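Local coordinates for protein Rv1364c/MT1410 (Mycobacterium tuberculosis, PDB 3KE6) that probably acts in sigma-factor regulation, joining an RsbU-like PP2C-type phosphatase domain that binds manganese to an RsbW-like anti-sigma-factor kinase domain, at residues A296-N308 with G357-I370. Residues are numbered along the deposited sequence; the frame is centred on the assembly and turned at random.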
loop_
_atom_site.group_PDB
_atom_site.type_symbol
_atom_site.label_atom_id
_atom_site.label_comp_id
_atom_site.label_asym_id
_atom_site.label_seq_id
_atom_site.Cartn_x
_atom_site.Cartn_y
_atom_site.Cartn_z
ATOM N N ALA A 296 -17.555 3.798 -1.131
ATOM C CA ALA A 296 -18.813 4.366 -0.652
ATOM C C ALA A 296 -18.678 5.896 -0.470
ATOM O O ALA A 296 -19.549 6.679 -0.906
ATOM C CB ALA A 296 -19.237 3.699 0.642
ATOM N N ASP A 297 -17.582 6.312 0.153
ATOM C CA ASP A 297 -17.305 7.726 0.322
ATOM C C ASP A 297 -17.300 8.466 -1.010
ATOM O O ASP A 297 -18.046 9.423 -1.204
ATOM C CB ASP A 297 -15.962 7.932 1.009
ATOM C CG ASP A 297 -16.015 7.632 2.447
ATOM O OD1 ASP A 297 -17.099 7.784 3.044
ATOM O OD2 ASP A 297 -14.975 7.229 3.002
ATOM N N ILE A 298 -16.447 8.025 -1.916
ATOM C CA ILE A 298 -16.200 8.765 -3.131
ATOM C C ILE A 298 -17.474 8.775 -4.003
ATOM O O ILE A 298 -17.861 9.831 -4.552
ATOM C CB ILE A 298 -15.044 8.153 -3.895
ATOM C CG1 ILE A 298 -13.719 8.363 -3.143
ATOM C CG2 ILE A 298 -14.968 8.728 -5.247
ATOM C CD1 ILE A 298 -12.508 7.501 -3.689
ATOM N N VAL A 299 -18.157 7.628 -4.102
ATOM C CA VAL A 299 -19.389 7.600 -4.885
ATOM C C VAL A 299 -20.438 8.512 -4.288
ATOM O O VAL A 299 -21.167 9.155 -4.999
ATOM C CB VAL A 299 -19.981 6.184 -5.034
ATOM C CG1 VAL A 299 -21.372 6.255 -5.777
ATOM C CG2 VAL A 299 -18.983 5.253 -5.738
ATOM N N HIS A 300 -20.529 8.552 -2.968
ATOM C CA HIS A 300 -21.474 9.450 -2.293
ATOM C C HIS A 300 -21.192 10.897 -2.700
ATOM O O HIS A 300 -22.084 11.603 -3.176
ATOM C CB HIS A 300 -21.349 9.267 -0.781
ATOM C CG HIS A 300 -22.400 9.956 0.021
ATOM N ND1 HIS A 300 -22.673 9.597 1.322
ATOM C CD2 HIS A 300 -23.193 11.022 -0.249
ATOM C CE1 HIS A 300 -23.604 10.398 1.814
ATOM N NE2 HIS A 300 -23.942 11.269 0.880
ATOM N N ALA A 301 -19.938 11.319 -2.558
ATOM C CA ALA A 301 -19.572 12.735 -2.825
ATOM C C ALA A 301 -19.917 13.119 -4.250
ATOM O O ALA A 301 -20.621 14.082 -4.494
ATOM C CB ALA A 301 -18.095 12.983 -2.562
ATOM N N ILE A 302 -19.448 12.330 -5.187
ATOM C CA ILE A 302 -19.566 12.684 -6.593
ATOM C C ILE A 302 -21.002 12.615 -7.043
ATOM O O ILE A 302 -21.443 13.486 -7.797
ATOM C CB ILE A 302 -18.642 11.803 -7.457
ATOM C CG1 ILE A 302 -17.184 12.104 -7.056
ATOM C CG2 ILE A 302 -18.856 12.038 -8.928
ATOM C CD1 ILE A 302 -16.173 11.684 -8.085
ATOM N N SER A 303 -21.736 11.611 -6.567
ATOM C CA SER A 303 -23.145 11.502 -6.866
ATOM C C SER A 303 -23.860 12.781 -6.427
ATOM O O SER A 303 -24.697 13.314 -7.138
ATOM C CB SER A 303 -23.726 10.280 -6.151
ATOM O OG SER A 303 -25.105 10.087 -6.467
ATOM N N GLU A 304 -23.503 13.306 -5.262
ATOM C CA GLU A 304 -24.183 14.490 -4.761
ATOM C C GLU A 304 -23.802 15.732 -5.574
ATOM O O GLU A 304 -24.660 16.600 -5.834
ATOM C CB GLU A 304 -23.964 14.675 -3.253
ATOM C CG GLU A 304 -24.913 13.822 -2.376
ATOM C CD GLU A 304 -26.412 14.101 -2.613
ATOM O OE1 GLU A 304 -26.928 15.122 -2.087
ATOM O OE2 GLU A 304 -27.092 13.287 -3.300
ATOM N N PHE A 305 -22.550 15.792 -6.020
ATOM C CA PHE A 305 -22.110 16.882 -6.879
ATOM C C PHE A 305 -22.897 16.881 -8.173
ATOM O O PHE A 305 -23.292 17.927 -8.660
ATOM C CB PHE A 305 -20.635 16.743 -7.244
ATOM C CG PHE A 305 -19.676 16.988 -6.113
ATOM C CD1 PHE A 305 -20.043 17.676 -4.985
ATOM C CD2 PHE A 305 -18.344 16.539 -6.223
ATOM C CE1 PHE A 305 -19.118 17.901 -3.966
ATOM C CE2 PHE A 305 -17.408 16.755 -5.207
ATOM C CZ PHE A 305 -17.795 17.438 -4.076
ATOM N N VAL A 306 -23.100 15.703 -8.752
ATOM C CA VAL A 306 -23.833 15.608 -10.002
ATOM C C VAL A 306 -25.267 15.998 -9.762
ATOM O O VAL A 306 -25.787 16.819 -10.506
ATOM C CB VAL A 306 -23.779 14.212 -10.635
ATOM C CG1 VAL A 306 -24.726 14.129 -11.833
ATOM C CG2 VAL A 306 -22.330 13.847 -11.039
ATOM N N GLU A 307 -25.895 15.442 -8.719
ATOM C CA GLU A 307 -27.301 15.775 -8.403
ATOM C C GLU A 307 -27.484 17.284 -8.141
ATOM O O GLU A 307 -28.445 17.889 -8.631
ATOM C CB GLU A 307 -27.826 14.988 -7.203
ATOM C CG GLU A 307 -27.838 13.469 -7.361
ATOM C CD GLU A 307 -29.144 12.887 -7.916
ATOM O OE1 GLU A 307 -29.846 13.569 -8.695
ATOM O OE2 GLU A 307 -29.451 11.711 -7.585
ATOM N N ASN A 308 -26.558 17.877 -7.393
ATOM C CA ASN A 308 -26.588 19.304 -7.135
ATOM C C ASN A 308 -26.441 20.121 -8.421
ATOM O O ASN A 308 -27.085 21.151 -8.591
ATOM C CB ASN A 308 -25.471 19.694 -6.153
ATOM C CG ASN A 308 -25.743 19.223 -4.709
ATOM O OD1 ASN A 308 -26.892 19.008 -4.306
ATOM N ND2 ASN A 308 -24.675 19.083 -3.928
ATOM N N GLY A 357 -22.702 21.504 -0.646
ATOM C CA GLY A 357 -21.848 20.370 -0.996
ATOM C C GLY A 357 -20.577 20.255 -0.161
ATOM O O GLY A 357 -19.990 19.171 -0.053
ATOM N N LEU A 358 -20.148 21.379 0.420
ATOM C CA LEU A 358 -18.918 21.437 1.224
ATOM C C LEU A 358 -18.968 20.527 2.449
ATOM O O LEU A 358 -18.285 19.500 2.478
ATOM C CB LEU A 358 -18.619 22.879 1.671
ATOM C CG LEU A 358 -17.745 23.716 0.738
ATOM C CD1 LEU A 358 -17.705 25.183 1.222
ATOM C CD2 LEU A 358 -16.346 23.099 0.636
ATOM N N ALA A 359 -19.778 20.905 3.441
ATOM C CA ALA A 359 -19.866 20.173 4.719
ATOM C C ALA A 359 -20.186 18.685 4.512
ATOM O O ALA A 359 -19.754 17.828 5.286
ATOM C CB ALA A 359 -20.914 20.829 5.645
ATOM N N MET A 360 -20.962 18.413 3.463
ATOM C CA MET A 360 -21.314 17.069 3.025
ATOM C C MET A 360 -20.050 16.334 2.668
ATOM O O MET A 360 -19.712 15.327 3.284
ATOM C CB MET A 360 -22.225 17.167 1.787
ATOM C CG MET A 360 -22.843 15.859 1.277
ATOM S SD MET A 360 -22.028 14.967 -0.083
ATOM C CE MET A 360 -21.176 16.215 -1.074
ATOM N N ALA A 361 -19.338 16.881 1.688
ATOM C CA ALA A 361 -18.195 16.217 1.081
ATOM C C ALA A 361 -16.979 16.250 1.995
ATOM O O ALA A 361 -16.261 15.249 2.095
ATOM C CB ALA A 361 -17.873 16.857 -0.250
ATOM N N GLU A 362 -16.751 17.383 2.670
ATOM C CA GLU A 362 -15.623 17.487 3.612
ATOM C C GLU A 362 -15.712 16.439 4.711
ATOM O O GLU A 362 -14.684 15.973 5.200
ATOM C CB GLU A 362 -15.472 18.901 4.198
ATOM C CG GLU A 362 -14.559 19.801 3.332
ATOM C CD GLU A 362 -14.568 21.284 3.735
ATOM O OE1 GLU A 362 -15.182 21.649 4.770
ATOM O OE2 GLU A 362 -13.955 22.087 2.995
ATOM N N ALA A 363 -16.932 16.048 5.060
ATOM C CA ALA A 363 -17.162 14.996 6.041
ATOM C C ALA A 363 -17.033 13.564 5.490
ATOM O O ALA A 363 -17.042 12.633 6.278
ATOM C CB ALA A 363 -18.525 15.179 6.682
ATOM N N LEU A 364 -16.913 13.379 4.169
ATOM C CA LEU A 364 -16.866 12.021 3.545
ATOM C C LEU A 364 -15.491 11.621 3.011
ATOM O O LEU A 364 -15.125 10.443 2.982
ATOM C CB LEU A 364 -17.832 11.946 2.361
ATOM C CG LEU A 364 -19.319 12.128 2.671
ATOM C CD1 LEU A 364 -20.092 12.395 1.385
ATOM C CD2 LEU A 364 -19.852 10.912 3.413
ATOM N N VAL A 365 -14.737 12.613 2.570
ATOM C CA VAL A 365 -13.493 12.388 1.884
ATOM C C VAL A 365 -12.400 13.298 2.437
ATOM O O VAL A 365 -12.684 14.309 3.076
ATOM C CB VAL A 365 -13.747 12.602 0.415
ATOM C CG1 VAL A 365 -12.563 13.260 -0.276
ATOM C CG2 VAL A 365 -14.135 11.264 -0.210
ATOM N N SER A 366 -11.151 12.922 2.229
ATOM C CA SER A 366 -10.041 13.665 2.818
ATOM C C SER A 366 -10.171 15.176 2.608
ATOM O O SER A 366 -9.855 15.923 3.525
ATOM C CB SER A 366 -8.675 13.171 2.285
ATOM O OG SER A 366 -8.538 11.774 2.426
ATOM N N GLU A 367 -10.617 15.623 1.419
ATOM C CA GLU A 367 -10.723 17.070 1.097
ATOM C C GLU A 367 -11.695 17.361 -0.041
ATOM O O GLU A 367 -11.701 16.682 -1.051
ATOM C CB GLU A 367 -9.361 17.661 0.691
ATOM C CG GLU A 367 -8.141 16.725 0.906
ATOM C CD GLU A 367 -6.784 17.374 0.645
ATOM O OE1 GLU A 367 -6.725 18.435 -0.034
ATOM O OE2 GLU A 367 -5.768 16.813 1.151
ATOM N N ALA A 368 -12.466 18.429 0.104
ATOM C CA ALA A 368 -13.419 18.841 -0.912
ATOM C C ALA A 368 -13.392 20.352 -1.087
ATOM O O ALA A 368 -13.053 21.075 -0.174
ATOM C CB ALA A 368 -14.805 18.384 -0.547
ATOM N N ARG A 369 -13.760 20.813 -2.277
ATOM C CA ARG A 369 -13.749 22.235 -2.600
ATOM C C ARG A 369 -14.814 22.552 -3.632
ATOM O O ARG A 369 -15.152 21.710 -4.432
ATOM C CB ARG A 369 -12.374 22.612 -3.127
ATOM C CG ARG A 369 -11.441 23.039 -2.053
ATOM C CD ARG A 369 -10.020 22.758 -2.405
ATOM N NE ARG A 369 -9.713 21.342 -2.217
ATOM C CZ ARG A 369 -8.498 20.855 -1.940
ATOM N NH1 ARG A 369 -8.350 19.551 -1.785
ATOM N NH2 ARG A 369 -7.430 21.653 -1.805
ATOM N N ILE A 370 -15.365 23.748 -3.582
ATOM C CA ILE A 370 -16.328 24.195 -4.569
ATOM C C ILE A 370 -15.813 25.549 -5.064
ATOM O O ILE A 370 -15.375 26.371 -4.263
ATOM C CB ILE A 370 -17.781 24.339 -3.999
ATOM C CG1 ILE A 370 -18.524 23.005 -3.803
ATOM C CG2 ILE A 370 -18.670 25.006 -5.015
ATOM C CD1 ILE A 370 -17.770 21.829 -3.180
#
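Leu364 sets its CD1 methyl over one face of the His300 imidazole, 3.7 Å from the ring centroid and 13° off the normal, a CH-pi contact; the second methyl, CD2, comes down near ND1 of the same ring. The CB of His300 points toward the 357-370 segment, and with CG anti to the backbone N (chi1 -171°) its ring comes to lie against the Leu364 methyl. Met360 SD approaches obliquely, 4.7 Å from the centroid of the His300 ring.

Met360 is also the knob of a knob-into-hole contact, set among His300, Ala301, Glu304 and Phe305. Its chain bends at chi2 and chi3, and SD lies 3.7 Å from Glu304 CB while the CE methyl reaches Phe305 CE1. The 296-308 part of helix 292-312 runs nearly antiparallel to helix 358-362, at 161°, their axes approaching to 9.7 Å. Both belong to the RsbW-like part of the chain, a histidine kinase-like ATPase domain in which helices pack on one mixed sheet.

Deeper in, the buried Phe305 ring has Ala361 CB 3.9 Å from its CZ and Ile370 CD1 obliquely beside CE1. Strands 333-340 and 376-391 add Val338 and Ala379 to its surroundings. Farther along, Val365 CG2 rests against both Asp297 CB and Ile298 CG1, 4.1 Å from the latter.

The Asp297 side chain lies close to Leu364 O without a hydrogen bond between them, and its detailed placement is doubtful at this resolution.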